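PDB 1L5A: amide synthase from Vibrio cholerae, which probably catalyses amide bond formation in vibriobactin biosynthesis, as a nonribosomal peptide synthetase condensation enzyme. Local coordinates for residues Ser47-Phe52 / Asn270-Met275; Arg88-Asp93 / Gln109-Ser114; His207-Ser212 / Ala380-Tyr385; Tyr245-Glu250 / Leu281-Ala286. One frame throughout, in Å; residues are numbered along the deposited sequence.

Contact 1 of 4, residues Ser47-Phe52 / Asn270-Met275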
loop_
_atom_site.group_PDB
_atom_site.type_symbol
_atom_site.label_atom_id
_atom_site.label_comp_id
_atom_site.label_asym_id
_atom_site.label_seq_id
_atom_site.Cartn_x
_atom_site.Cartn_y
_atom_site.Cartn_z
ATOM N N SER A 47 6.977 -2.784 -31.230
ATOM C CA SER A 47 5.534 -3.054 -31.198
ATOM C C SER A 47 4.986 -2.999 -29.804
ATOM O O SER A 47 3.847 -2.606 -29.594
ATOM C CB SER A 47 5.216 -4.423 -31.764
ATOM O OG SER A 47 5.476 -4.403 -33.153
ATOM N N GLU A 48 5.809 -3.397 -28.846
ATOM C CA GLU A 48 5.403 -3.411 -27.453
ATOM C C GLU A 48 5.316 -2.036 -26.789
ATOM O O GLU A 48 4.752 -1.923 -25.698
ATOM C CB GLU A 48 6.356 -4.299 -26.654
ATOM C CG GLU A 48 6.379 -5.773 -27.085
ATOM C CD GLU A 48 7.326 -6.598 -26.239
ATOM O OE1 GLU A 48 7.699 -6.130 -25.139
ATOM O OE2 GLU A 48 7.689 -7.715 -26.658
ATOM N N ILE A 49 5.859 -0.998 -27.433
ATOM C CA ILE A 49 5.862 0.338 -26.844
ATOM C C ILE A 49 4.745 1.199 -27.385
ATOM O O ILE A 49 4.907 1.856 -28.400
ATOM C CB ILE A 49 7.209 1.049 -27.107
ATOM C CG1 ILE A 49 8.360 0.112 -26.750
ATOM C CG2 ILE A 49 7.321 2.322 -26.259
ATOM C CD1 ILE A 49 9.727 0.747 -26.916
ATOM N N ASP A 50 3.612 1.214 -26.699
ATOM C CA ASP A 50 2.470 1.989 -27.160
ATOM C C ASP A 50 2.728 3.473 -27.377
ATOM O O ASP A 50 2.234 4.064 -28.335
ATOM C CB ASP A 50 1.311 1.844 -26.190
ATOM C CG ASP A 50 0.664 0.488 -26.258
ATOM O OD1 ASP A 50 0.667 -0.106 -27.348
ATOM O OD2 ASP A 50 0.130 0.023 -25.225
ATOM N N LEU A 51 3.492 4.083 -26.486
ATOM C CA LEU A 51 3.744 5.508 -26.607
ATOM C C LEU A 51 4.489 5.882 -27.905
ATOM O O LEU A 51 4.338 6.995 -28.396
ATOM C CB LEU A 51 4.487 6.017 -25.362
ATOM C CG LEU A 51 4.257 7.488 -25.020
ATOM C CD1 LEU A 51 2.756 7.785 -24.919
ATOM C CD2 LEU A 51 4.961 7.815 -23.714
ATOM N N PHE A 52 5.284 4.982 -28.469
ATOM C CA PHE A 52 5.952 5.323 -29.721
ATOM C C PHE A 52 4.921 5.534 -30.847
ATOM O O PHE A 52 5.291 5.916 -31.951
ATOM C CB PHE A 52 6.926 4.226 -30.165
ATOM C CG PHE A 52 8.216 4.207 -29.420
ATOM C CD1 PHE A 52 9.222 3.324 -29.796
ATOM C CD2 PHE A 52 8.418 5.024 -28.316
ATOM C CE1 PHE A 52 10.405 3.244 -29.081
ATOM C CE2 PHE A 52 9.602 4.952 -27.587
ATOM C CZ PHE A 52 10.597 4.056 -27.971
ATOM N N ASN A 270 7.540 -1.346 -16.378
ATOM C CA ASN A 270 7.400 -2.183 -17.558
ATOM C C ASN A 270 6.671 -1.436 -18.655
ATOM O O ASN A 270 5.957 -2.039 -19.445
ATOM C CB ASN A 270 6.615 -3.455 -17.233
ATOM C CG ASN A 270 7.188 -4.197 -16.068
ATOM O OD1 ASN A 270 6.661 -4.127 -14.958
ATOM N ND2 ASN A 270 8.293 -4.900 -16.297
ATOM N N VAL A 271 6.850 -0.125 -18.706
ATOM C CA VAL A 271 6.197 0.677 -19.722
ATOM C C VAL A 271 7.115 1.812 -20.100
ATOM O O VAL A 271 7.220 2.801 -19.383
ATOM C CB VAL A 271 4.875 1.290 -19.222
ATOM C CG1 VAL A 271 4.164 1.968 -20.366
ATOM C CG2 VAL A 271 4.004 0.238 -18.603
ATOM N N PRO A 272 7.827 1.665 -21.219
ATOM C CA PRO A 272 8.732 2.729 -21.649
ATOM C C PRO A 272 7.889 3.984 -21.866
ATOM O O PRO A 272 6.796 3.908 -22.423
ATOM C CB PRO A 272 9.308 2.174 -22.942
ATOM C CG PRO A 272 9.373 0.680 -22.664
ATOM C CD PRO A 272 8.013 0.438 -22.023
ATOM N N GLY A 273 8.377 5.123 -21.385
ATOM C CA GLY A 273 7.645 6.366 -21.543
ATOM C C GLY A 273 8.311 7.500 -20.779
ATOM O O GLY A 273 9.477 7.403 -20.394
ATOM N N LEU A 274 7.568 8.582 -20.552
ATOM C CA LEU A 274 8.088 9.719 -19.813
ATOM C C LEU A 274 7.579 9.719 -18.375
ATOM O O LEU A 274 6.387 9.927 -18.110
ATOM C CB LEU A 274 7.690 11.039 -20.489
ATOM C CG LEU A 274 8.006 12.285 -19.644
ATOM C CD1 LEU A 274 9.478 12.239 -19.220
ATOM C CD2 LEU A 274 7.705 13.565 -20.431
ATOM N N MET A 275 8.479 9.499 -17.433
ATOM C CA MET A 275 8.047 9.505 -16.047
ATOM C C MET A 275 9.016 10.208 -15.097
ATOM O O MET A 275 8.639 10.559 -13.986
ATOM C CB MET A 275 7.805 8.062 -15.560
ATOM C CG MET A 275 6.622 7.351 -16.200
ATOM S SD MET A 275 7.025 6.378 -17.690
ATOM C CE MET A 275 5.371 5.896 -18.181
HETATM O O HOH W 1 4.433 2.823 -23.989
#
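I49 lies across from P272 and L51 across from G273, and the CA of I49 is 6.4 Å from the CA of P272. The backbones are joined through a water. It accepts from L51 N and donates to P272 O, at 3.0 Å from L51 N. Within 47-52, F52 N donates to I49 O, which holds the short 3-10 turn closed. The side-chain contact is apolar. I49 CG2 meets P272 CB at 3.9 Å, and the two side chains cross at about a right angle. With CG1 of I49 beside the backbone N (chi1 -48°), CG2 is anti to that N and is the branch that meets P272. The same methyl lies over one face of the F52 ring, offset toward the rim. L51 sends CD2 to the backbone of 270-275, 3.7 Å from G273 CA. This contact is buried. E48 is held separately, by R140 and H144. The 270-275 loop joins strands 255-260 and 277-282 and reaches over to the N-terminal half, probably as the floor loop of condensation domains. M275 N donates to D130, the aspartate of the HHxxxDG motif. F137 of helix 131-150 covers I49 and F52, L136 of that helix packs on P272, and Y161 of helix 161-172 packs on L51.

Contact 2 of 4, residues Arg88-Asp93 / Gln109-Ser114; sequences RQIEQD and QVYRLS
Y111 points its ring from the strand at helix 82-94, and its OH comes 3.4 Å from Q89 CB. CG of Y111 is beside the backbone N (chi1 -56°), and Q109 takes nearly the same first torsion. Two residues apart, they leave the same face of the strand, and their like first torsions lean them the same way. Y111 OH donates to Q109 OE1 at 2.7 Å, from above the carbonyl plane. This bond ties the ring to the amide. Q109 NE2 then faces D93, 3.6 Å from D93 CB, with the amide and carboxylate planes perpendicular. D93 directs its carboxylate elsewhere, to R123 and Y121. Q89 is extended beyond CG. Its NE2 lies 3.7 Å from Y111 CE2, with the amide and ring planes 64° apart, and its OE1 accepts from Q74. I90 and Y111 lie alongside each other, pointing opposite ways, with I90 CG1 4.1 Å from Y111 CE1. The axes of 88-93 and 109-114 run nearly antiparallel and come within 10.5 Å. Strand 72-75, helix 82-94 and strand 107-114 form a beta-alpha-beta unit. Strand 107-114 sits between 72-75 and 117-125, and L119 and Y121 of 117-125 also pack on I90.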
loop_
_atom_site.group_PDB
_atom_site.type_symbol
_atom_site.label_atom_id
_atom_site.label_comp_id
_atom_site.label_asym_id
_atom_site.label_seq_id
_atom_site.Cartn_x
_atom_site.Cartn_y
_atom_site.Cartn_z
ATOM N N ARG A 88 25.471 9.977 -42.530
ATOM C CA ARG A 88 24.882 11.164 -43.145
ATOM C C ARG A 88 23.392 11.110 -42.881
ATOM O O ARG A 88 22.751 12.135 -42.655
ATOM C CB ARG A 88 25.069 11.196 -44.669
ATOM C CG ARG A 88 26.471 11.404 -45.159
ATOM C CD ARG A 88 26.523 11.244 -46.671
ATOM N NE ARG A 88 27.884 11.405 -47.174
ATOM C CZ ARG A 88 28.273 11.068 -48.401
ATOM N NH1 ARG A 88 27.401 10.548 -49.256
ATOM N NH2 ARG A 88 29.536 11.243 -48.771
ATOM N N GLN A 89 22.834 9.907 -42.931
ATOM C CA GLN A 89 21.404 9.752 -42.729
ATOM C C GLN A 89 21.054 9.886 -41.263
ATOM O O GLN A 89 19.956 10.320 -40.920
ATOM C CB GLN A 89 20.929 8.406 -43.279
ATOM C CG GLN A 89 21.133 8.252 -44.787
ATOM C CD GLN A 89 20.545 6.977 -45.307
ATOM O OE1 GLN A 89 19.344 6.892 -45.544
ATOM N NE2 GLN A 89 21.384 5.960 -45.470
ATOM N N ILE A 90 21.982 9.521 -40.389
ATOM C CA ILE A 90 21.701 9.663 -38.975
ATOM C C ILE A 90 21.665 11.158 -38.644
ATOM O O ILE A 90 20.770 11.629 -37.929
ATOM C CB ILE A 90 22.753 8.935 -38.116
ATOM C CG1 ILE A 90 22.539 7.422 -38.241
ATOM C CG2 ILE A 90 22.643 9.380 -36.663
ATOM C CD1 ILE A 90 23.481 6.563 -37.428
ATOM N N GLU A 91 22.620 11.906 -39.185
ATOM C CA GLU A 91 22.674 13.341 -38.932
ATOM C C GLU A 91 21.469 13.976 -39.582
ATOM O O GLU A 91 20.910 14.937 -39.072
ATOM C CB GLU A 91 23.951 13.948 -39.511
ATOM C CG GLU A 91 24.115 15.446 -39.297
ATOM C CD GLU A 91 24.159 15.858 -37.825
ATOM O OE1 GLU A 91 24.656 15.082 -36.974
ATOM O OE2 GLU A 91 23.713 16.986 -37.520
ATOM N N GLN A 92 21.050 13.433 -40.714
ATOM C CA GLN A 92 19.898 13.994 -41.386
ATOM C C GLN A 92 18.707 13.974 -40.431
ATOM O O GLN A 92 18.004 14.967 -40.284
ATOM C CB GLN A 92 19.584 13.196 -42.652
ATOM C CG GLN A 92 18.352 13.674 -43.394
ATOM C CD GLN A 92 18.447 15.133 -43.792
ATOM O OE1 GLN A 92 19.349 15.525 -44.536
ATOM N NE2 GLN A 92 17.515 15.948 -43.296
ATOM N N ASP A 93 18.485 12.848 -39.763
ATOM C CA ASP A 93 17.354 12.769 -38.849
ATOM C C ASP A 93 17.538 13.708 -37.656
ATOM O O ASP A 93 16.581 14.335 -37.197
ATOM C CB ASP A 93 17.134 11.332 -38.388
ATOM C CG ASP A 93 16.010 11.214 -37.382
ATOM O OD1 ASP A 93 16.313 11.165 -36.170
ATOM O OD2 ASP A 93 14.831 11.178 -37.796
ATOM N N GLN A 109 16.431 3.230 -37.457
ATOM C CA GLN A 109 17.205 2.918 -38.636
ATOM C C GLN A 109 18.222 1.829 -38.301
ATOM O O GLN A 109 18.800 1.842 -37.222
ATOM C CB GLN A 109 17.922 4.183 -39.109
ATOM C CG GLN A 109 17.021 5.393 -39.416
ATOM C CD GLN A 109 17.825 6.725 -39.521
ATOM O OE1 GLN A 109 19.050 6.729 -39.768
ATOM N NE2 GLN A 109 17.128 7.854 -39.341
ATOM N N VAL A 110 18.428 0.879 -39.213
ATOM C CA VAL A 110 19.409 -0.177 -38.987
ATOM C C VAL A 110 20.339 -0.269 -40.186
ATOM O O VAL A 110 19.893 -0.211 -41.324
ATOM C CB VAL A 110 18.753 -1.565 -38.812
ATOM C CG1 VAL A 110 19.823 -2.592 -38.469
ATOM C CG2 VAL A 110 17.707 -1.526 -37.718
ATOM N N TYR A 111 21.630 -0.446 -39.934
ATOM C CA TYR A 111 22.590 -0.548 -41.025
ATOM C C TYR A 111 23.538 -1.714 -40.909
ATOM O O TYR A 111 24.211 -1.881 -39.898
ATOM C CB TYR A 111 23.463 0.710 -41.136
ATOM C CG TYR A 111 22.699 1.983 -41.284
ATOM C CD1 TYR A 111 22.401 2.773 -40.168
ATOM C CD2 TYR A 111 22.237 2.392 -42.528
ATOM C CE1 TYR A 111 21.648 3.939 -40.293
ATOM C CE2 TYR A 111 21.485 3.556 -42.663
ATOM C CZ TYR A 111 21.190 4.320 -41.538
ATOM O OH TYR A 111 20.382 5.423 -41.656
ATOM N N ARG A 112 23.601 -2.511 -41.960
ATOM C CA ARG A 112 24.546 -3.607 -41.991
ATOM C C ARG A 112 25.726 -2.954 -42.723
ATOM O O ARG A 112 25.658 -2.679 -43.921
ATOM C CB ARG A 112 23.983 -4.796 -42.788
ATOM C CG ARG A 112 24.932 -5.991 -42.904
ATOM C CD ARG A 112 24.244 -7.199 -43.539
ATOM N NE ARG A 112 25.198 -8.110 -44.169
ATOM C CZ ARG A 112 25.639 -9.247 -43.639
ATOM N NH1 ARG A 112 25.219 -9.658 -42.447
ATOM N NH2 ARG A 112 26.528 -9.971 -44.306
ATOM N N LEU A 113 26.788 -2.663 -41.984
ATOM C CA LEU A 113 27.961 -2.029 -42.568
ATOM C C LEU A 113 28.844 -3.084 -43.219
ATOM O O LEU A 113 29.379 -2.880 -44.306
ATOM C CB LEU A 113 28.737 -1.294 -41.481
ATOM C CG LEU A 113 27.910 -0.228 -40.748
ATOM C CD1 LEU A 113 28.671 0.292 -39.536
ATOM C CD2 LEU A 113 27.587 0.896 -41.717
ATOM N N SER A 114 28.999 -4.205 -42.529
ATOM C CA SER A 114 29.783 -5.325 -43.014
ATOM C C SER A 114 29.126 -6.552 -42.373
ATOM O O SER A 114 28.163 -6.410 -41.629
ATOM C CB SER A 114 31.232 -5.177 -42.564
ATOM O OG SER A 114 31.483 -5.849 -41.342
#

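Contact 3 of 4, residues His207-Ser212 / Ala380-Tyr385; sequences HAVSLS and ADLASY
H207 N donates to D381 OD1 at 3.0 Å in a nearly straight bond of 171°. With CG of D381 anti to its backbone N (chi1 156°), the carboxylate is carried to H207 N. D381 OD1 also accepts from A383 N at 2.9 Å. The two donors come from opposite faces of the carboxylate plane, so OD1 is gripped from above and below. The bond from A383 N makes an Asx turn, which turns the chain just after strand 374-381. OD2 of D381 is satisfied as well, by S384 OG and by the hydroxyl of Y201. S384 N donates to D381 O within the same turn. H207 uses its carbonyl too: its O accepts from L382 N at 2.8 Å. V209 and A380 form a hydrogen-bonded antiparallel pair, with V209 N 2.9 Å from A380 O and A380 N 3.0 Å from V209 O. A208 and D381 form the next, non-hydrogen-bonded pair. These strands belong to the mixed sheet in the C-terminal half of the condensation fold, in the order 208-214, 374-381, 362-368, 333-337, with 208-214 outermost within this chain. A208 CA also makes a CA-H...O contact with A380 O. The side chains of V209 and A380 share one face of the sheet, where W390 of helix 387-409 packs on both. L382 crosses V209 at about a right angle, with L382 CD1 3.8 Å from V209 CG1. The same methyl reaches the edge of the H207 ring, 3.7 Å from H207 CD2. Q387 of helix 387-409 also touches L382.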
loop_
_atom_site.group_PDB
_atom_site.type_symbol
_atom_site.label_atom_id
_atom_site.label_comp_id
_atom_site.label_asym_id
_atom_site.label_seq_id
_atom_site.Cartn_x
_atom_site.Cartn_y
_atom_site.Cartn_z
ATOM N N HIS A 207 24.900 26.795 -24.771
ATOM C CA HIS A 207 26.281 26.631 -25.207
ATOM C C HIS A 207 26.923 25.712 -24.183
ATOM O O HIS A 207 27.404 26.167 -23.151
ATOM C CB HIS A 207 27.006 27.991 -25.221
ATOM C CG HIS A 207 28.447 27.916 -25.625
ATOM N ND1 HIS A 207 28.858 27.959 -26.942
ATOM C CD2 HIS A 207 29.575 27.783 -24.885
ATOM C CE1 HIS A 207 30.176 27.856 -26.997
ATOM N NE2 HIS A 207 30.636 27.747 -25.762
ATOM N N ALA A 208 26.946 24.418 -24.477
ATOM C CA ALA A 208 27.475 23.419 -23.548
ATOM C C ALA A 208 28.969 23.153 -23.568
ATOM O O ALA A 208 29.586 23.103 -24.623
ATOM C CB ALA A 208 26.724 22.090 -23.748
ATOM N N VAL A 209 29.539 22.980 -22.384
ATOM C CA VAL A 209 30.948 22.661 -22.245
ATOM C C VAL A 209 31.045 21.484 -21.269
ATOM O O VAL A 209 30.189 21.315 -20.400
ATOM C CB VAL A 209 31.786 23.879 -21.727
ATOM C CG1 VAL A 209 31.838 24.963 -22.816
ATOM C CG2 VAL A 209 31.189 24.440 -20.431
ATOM N N SER A 210 32.077 20.661 -21.414
ATOM C CA SER A 210 32.206 19.508 -20.541
ATOM C C SER A 210 33.615 18.943 -20.410
ATOM O O SER A 210 34.493 19.209 -21.230
ATOM C CB SER A 210 31.260 18.405 -21.011
ATOM O OG SER A 210 31.239 17.357 -20.070
ATOM N N LEU A 211 33.811 18.164 -19.351
ATOM C CA LEU A 211 35.085 17.530 -19.052
ATOM C C LEU A 211 34.781 16.240 -18.310
ATOM O O LEU A 211 33.851 16.190 -17.506
ATOM C CB LEU A 211 35.932 18.429 -18.164
ATOM C CG LEU A 211 37.426 18.365 -18.447
ATOM C CD1 LEU A 211 37.692 19.080 -19.777
ATOM C CD2 LEU A 211 38.206 19.015 -17.308
ATOM N N SER A 212 35.565 15.200 -18.579
ATOM C CA SER A 212 35.359 13.910 -17.940
ATOM C C SER A 212 36.566 13.500 -17.127
ATOM O O SER A 212 37.702 13.606 -17.593
ATOM C CB SER A 212 35.078 12.832 -18.989
ATOM O OG SER A 212 33.938 13.155 -19.768
ATOM N N ALA A 380 28.374 22.181 -18.213
ATOM C CA ALA A 380 27.713 23.443 -17.923
ATOM C C ALA A 380 27.251 24.103 -19.202
ATOM O O ALA A 380 27.855 23.926 -20.253
ATOM C CB ALA A 380 28.657 24.375 -17.186
ATOM N N ASP A 381 26.155 24.842 -19.103
ATOM C CA ASP A 381 25.624 25.589 -20.228
ATOM C C ASP A 381 26.071 27.024 -19.955
ATOM O O ASP A 381 25.518 27.703 -19.088
ATOM C CB ASP A 381 24.101 25.507 -20.256
ATOM C CG ASP A 381 23.474 26.671 -21.000
ATOM O OD1 ASP A 381 24.132 27.214 -21.918
ATOM O OD2 ASP A 381 22.320 27.037 -20.670
ATOM N N LEU A 382 27.077 27.482 -20.682
ATOM C CA LEU A 382 27.596 28.828 -20.459
ATOM C C LEU A 382 26.577 29.958 -20.600
ATOM O O LEU A 382 26.806 31.061 -20.113
ATOM C CB LEU A 382 28.820 29.072 -21.353
ATOM C CG LEU A 382 29.956 28.101 -20.990
ATOM C CD1 LEU A 382 31.261 28.513 -21.647
ATOM C CD2 LEU A 382 30.132 28.090 -19.472
ATOM N N ALA A 383 25.442 29.670 -21.229
ATOM C CA ALA A 383 24.395 30.669 -21.411
ATOM C C ALA A 383 23.503 30.784 -20.168
ATOM O O ALA A 383 22.644 31.659 -20.091
ATOM C CB ALA A 383 23.546 30.308 -22.618
ATOM N N SER A 384 23.694 29.896 -19.204
ATOM C CA SER A 384 22.885 29.939 -17.989
ATOM C C SER A 384 23.694 29.516 -16.766
ATOM O O SER A 384 23.127 29.163 -15.730
ATOM C CB SER A 384 21.665 29.018 -18.124
ATOM O OG SER A 384 22.069 27.659 -18.266
ATOM N N TYR A 385 25.018 29.532 -16.890
ATOM C CA TYR A 385 25.875 29.152 -15.776
ATOM C C TYR A 385 27.255 29.729 -16.045
ATOM O O TYR A 385 27.819 29.529 -17.105
ATOM C CB TYR A 385 25.949 27.634 -15.647
ATOM C CG TYR A 385 26.625 27.203 -14.377
ATOM C CD1 TYR A 385 25.943 27.237 -13.155
ATOM C CD2 TYR A 385 27.970 26.844 -14.372
ATOM C CE1 TYR A 385 26.591 26.924 -11.953
ATOM C CE2 TYR A 385 28.626 26.535 -13.171
ATOM C CZ TYR A 385 27.923 26.580 -11.970
ATOM O OH TYR A 385 28.557 26.273 -10.788
#

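Contact 4 of 4, residues Tyr245-Glu250 / Leu281-Ala286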
loop_
_atom_site.group_PDB
_atom_site.type_symbol
_atom_site.label_atom_id
_atom_site.label_comp_id
_atom_site.label_asym_id
_atom_site.label_seq_id
_atom_site.Cartn_x
_atom_site.Cartn_y
_atom_site.Cartn_z
ATOM N N TYR A 245 30.408 17.626 -0.936
ATOM C CA TYR A 245 31.358 18.365 -1.761
ATOM C C TYR A 245 30.911 19.796 -2.034
ATOM O O TYR A 245 31.707 20.726 -1.966
ATOM C CB TYR A 245 31.557 17.623 -3.081
ATOM C CG TYR A 245 32.113 18.481 -4.178
ATOM C CD1 TYR A 245 33.443 18.897 -4.165
ATOM C CD2 TYR A 245 31.297 18.905 -5.225
ATOM C CE1 TYR A 245 33.946 19.724 -5.175
ATOM C CE2 TYR A 245 31.787 19.728 -6.234
ATOM C CZ TYR A 245 33.110 20.134 -6.204
ATOM O OH TYR A 245 33.579 20.955 -7.197
ATOM N N LEU A 246 29.635 19.962 -2.342
ATOM C CA LEU A 246 29.080 21.272 -2.629
ATOM C C LEU A 246 29.036 22.135 -1.387
ATOM O O LEU A 246 28.730 23.323 -1.462
ATOM C CB LEU A 246 27.669 21.138 -3.218
ATOM C CG LEU A 246 27.525 20.406 -4.566
ATOM C CD1 LEU A 246 26.043 20.234 -4.897
ATOM C CD2 LEU A 246 28.240 21.181 -5.676
ATOM N N GLU A 247 29.344 21.548 -0.239
ATOM C CA GLU A 247 29.322 22.317 1.003
ATOM C C GLU A 247 30.427 23.367 0.953
ATOM O O GLU A 247 30.242 24.499 1.381
ATOM C CB GLU A 247 29.523 21.404 2.218
ATOM C CG GLU A 247 29.157 22.063 3.535
ATOM C CD GLU A 247 27.659 22.261 3.698
ATOM O OE1 GLU A 247 26.989 22.648 2.715
ATOM O OE2 GLU A 247 27.152 22.044 4.819
ATOM N N SER A 248 31.576 22.978 0.417
ATOM C CA SER A 248 32.698 23.889 0.292
ATOM C C SER A 248 32.695 24.532 -1.086
ATOM O O SER A 248 32.727 25.750 -1.208
ATOM C CB SER A 248 34.010 23.139 0.486
ATOM O OG SER A 248 34.197 22.195 -0.548
ATOM N N ALA A 249 32.628 23.694 -2.115
ATOM C CA ALA A 249 32.650 24.132 -3.507
ATOM C C ALA A 249 31.602 25.166 -3.931
ATOM O O ALA A 249 31.851 25.959 -4.839
ATOM C CB ALA A 249 32.574 22.909 -4.425
ATOM N N GLU A 250 30.438 25.165 -3.294
ATOM C CA GLU A 250 29.387 26.115 -3.661
ATOM C C GLU A 250 28.417 26.235 -2.486
ATOM O O GLU A 250 27.221 26.009 -2.615
ATOM C CB GLU A 250 28.664 25.623 -4.933
ATOM C CG GLU A 250 27.929 26.710 -5.734
ATOM C CD GLU A 250 27.575 26.263 -7.155
ATOM O OE1 GLU A 250 28.490 25.794 -7.868
ATOM O OE2 GLU A 250 26.393 26.384 -7.565
ATOM N N LEU A 281 16.748 18.453 -3.392
ATOM C CA LEU A 281 17.240 17.893 -2.134
ATOM C C LEU A 281 17.877 19.057 -1.375
ATOM O O LEU A 281 18.739 19.757 -1.914
ATOM C CB LEU A 281 18.324 16.822 -2.392
ATOM C CG LEU A 281 19.183 16.403 -1.183
ATOM C CD1 LEU A 281 18.316 15.624 -0.223
ATOM C CD2 LEU A 281 20.382 15.546 -1.615
ATOM N N LEU A 282 17.448 19.290 -0.142
ATOM C CA LEU A 282 18.039 20.368 0.644
ATOM C C LEU A 282 19.255 19.704 1.235
ATOM O O LEU A 282 19.131 18.727 1.974
ATOM C CB LEU A 282 17.093 20.833 1.745
ATOM C CG LEU A 282 17.511 22.151 2.406
ATOM C CD1 LEU A 282 17.722 23.211 1.321
ATOM C CD2 LEU A 282 16.448 22.614 3.393
ATOM N N ARG A 283 20.433 20.204 0.884
ATOM C CA ARG A 283 21.653 19.593 1.372
ATOM C C ARG A 283 21.818 19.792 2.858
ATOM O O ARG A 283 21.574 20.878 3.388
ATOM C CB ARG A 283 22.869 20.161 0.640
ATOM C CG ARG A 283 22.790 20.009 -0.870
ATOM C CD ARG A 283 24.013 20.578 -1.592
ATOM N NE ARG A 283 24.297 21.949 -1.191
ATOM C CZ ARG A 283 25.131 22.270 -0.210
ATOM N NH1 ARG A 283 25.769 21.310 0.458
ATOM N NH2 ARG A 283 25.308 23.545 0.115
ATOM N N LEU A 284 22.230 18.729 3.528
ATOM C CA LEU A 284 22.468 18.775 4.959
ATOM C C LEU A 284 23.802 19.477 5.237
ATOM O O LEU A 284 24.734 19.411 4.431
ATOM C CB LEU A 284 22.531 17.356 5.522
ATOM C CG LEU A 284 21.256 16.623 5.947
ATOM C CD1 LEU A 284 20.185 16.708 4.873
ATOM C CD2 LEU A 284 21.629 15.170 6.268
ATOM N N SER A 285 23.889 20.136 6.388
ATOM C CA SER A 285 25.110 20.814 6.788
ATOM C C SER A 285 26.181 19.792 7.169
ATOM O O SER A 285 25.865 18.693 7.623
ATOM C CB SER A 285 24.838 21.725 7.983
ATOM O OG SER A 285 26.053 22.253 8.478
ATOM N N ALA A 286 27.446 20.153 6.981
ATOM C CA ALA A 286 28.542 19.255 7.326
ATOM C C ALA A 286 29.063 19.574 8.731
ATOM O O ALA A 286 29.849 18.810 9.305
ATOM C CB ALA A 286 29.668 19.392 6.307
#
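E247 bends at chi2 (71°) and R283 bends at chi3 (-52°), and these two turns bring the carboxylate and the guanidinium together. R283 approaches end-on, with NH1 and NH2 both bonded to one oxygen. NH1 of R283 is 2.9 Å from E247 OE1, and NH2 of R283 is 3.2 Å from the same atom. OE1 lies near the guanidinium plane, while the carboxylate plane stands at about 90° to it. The salt bridge uses only OE1. OE2 of E247 accepts from A286 N at 2.9 Å, on the anti side of the carboxylate. One glutamate thus holds both R283 and the backbone N of A286, three residues after it. A286 CB also rests on E247 CG, at 3.9 Å. L246 packs on the aliphatic part of R283 and crosses it at about a right angle, with L246 CD1 3.9 Å from R283 CD. L246 O lies over one face of the guanidinium. R283 NH2 also donates to A253 O. The bonds to E247 and A253 O fix the orientation of the guanidinium. The contact joins the C-terminal end of helix 234-249 to the chain leaving strand 277-282. R283 continues the pairing of that strand through P254, next to strand 255-260. H393 of helix 387-409 covers L246, and helix 291-307 packs on L284.

Contact 2 lies in the N-terminal half of the fold, contacts 3 and 4 in the C-terminal half. Contact 1 bridges the halves, because 270-275, in the loop between strands 255-260 and 277-282, packs against 47-52. Contact 4 uses the chain just after 277-282, so this strand pair and its long loop serve both. The centres of contacts 1 and 4 are about 37 Å apart. Contacts 2 and 4 are farthest apart, about 45 Å between centres. Contacts 3 and 4 touch through Y385 and E250, and both pack on helix 387-409. Along the chain, contact 2 falls within contact 1, contact 4 within contact 3, and the segments of contact 1 alternate with those of contacts 3 and 4.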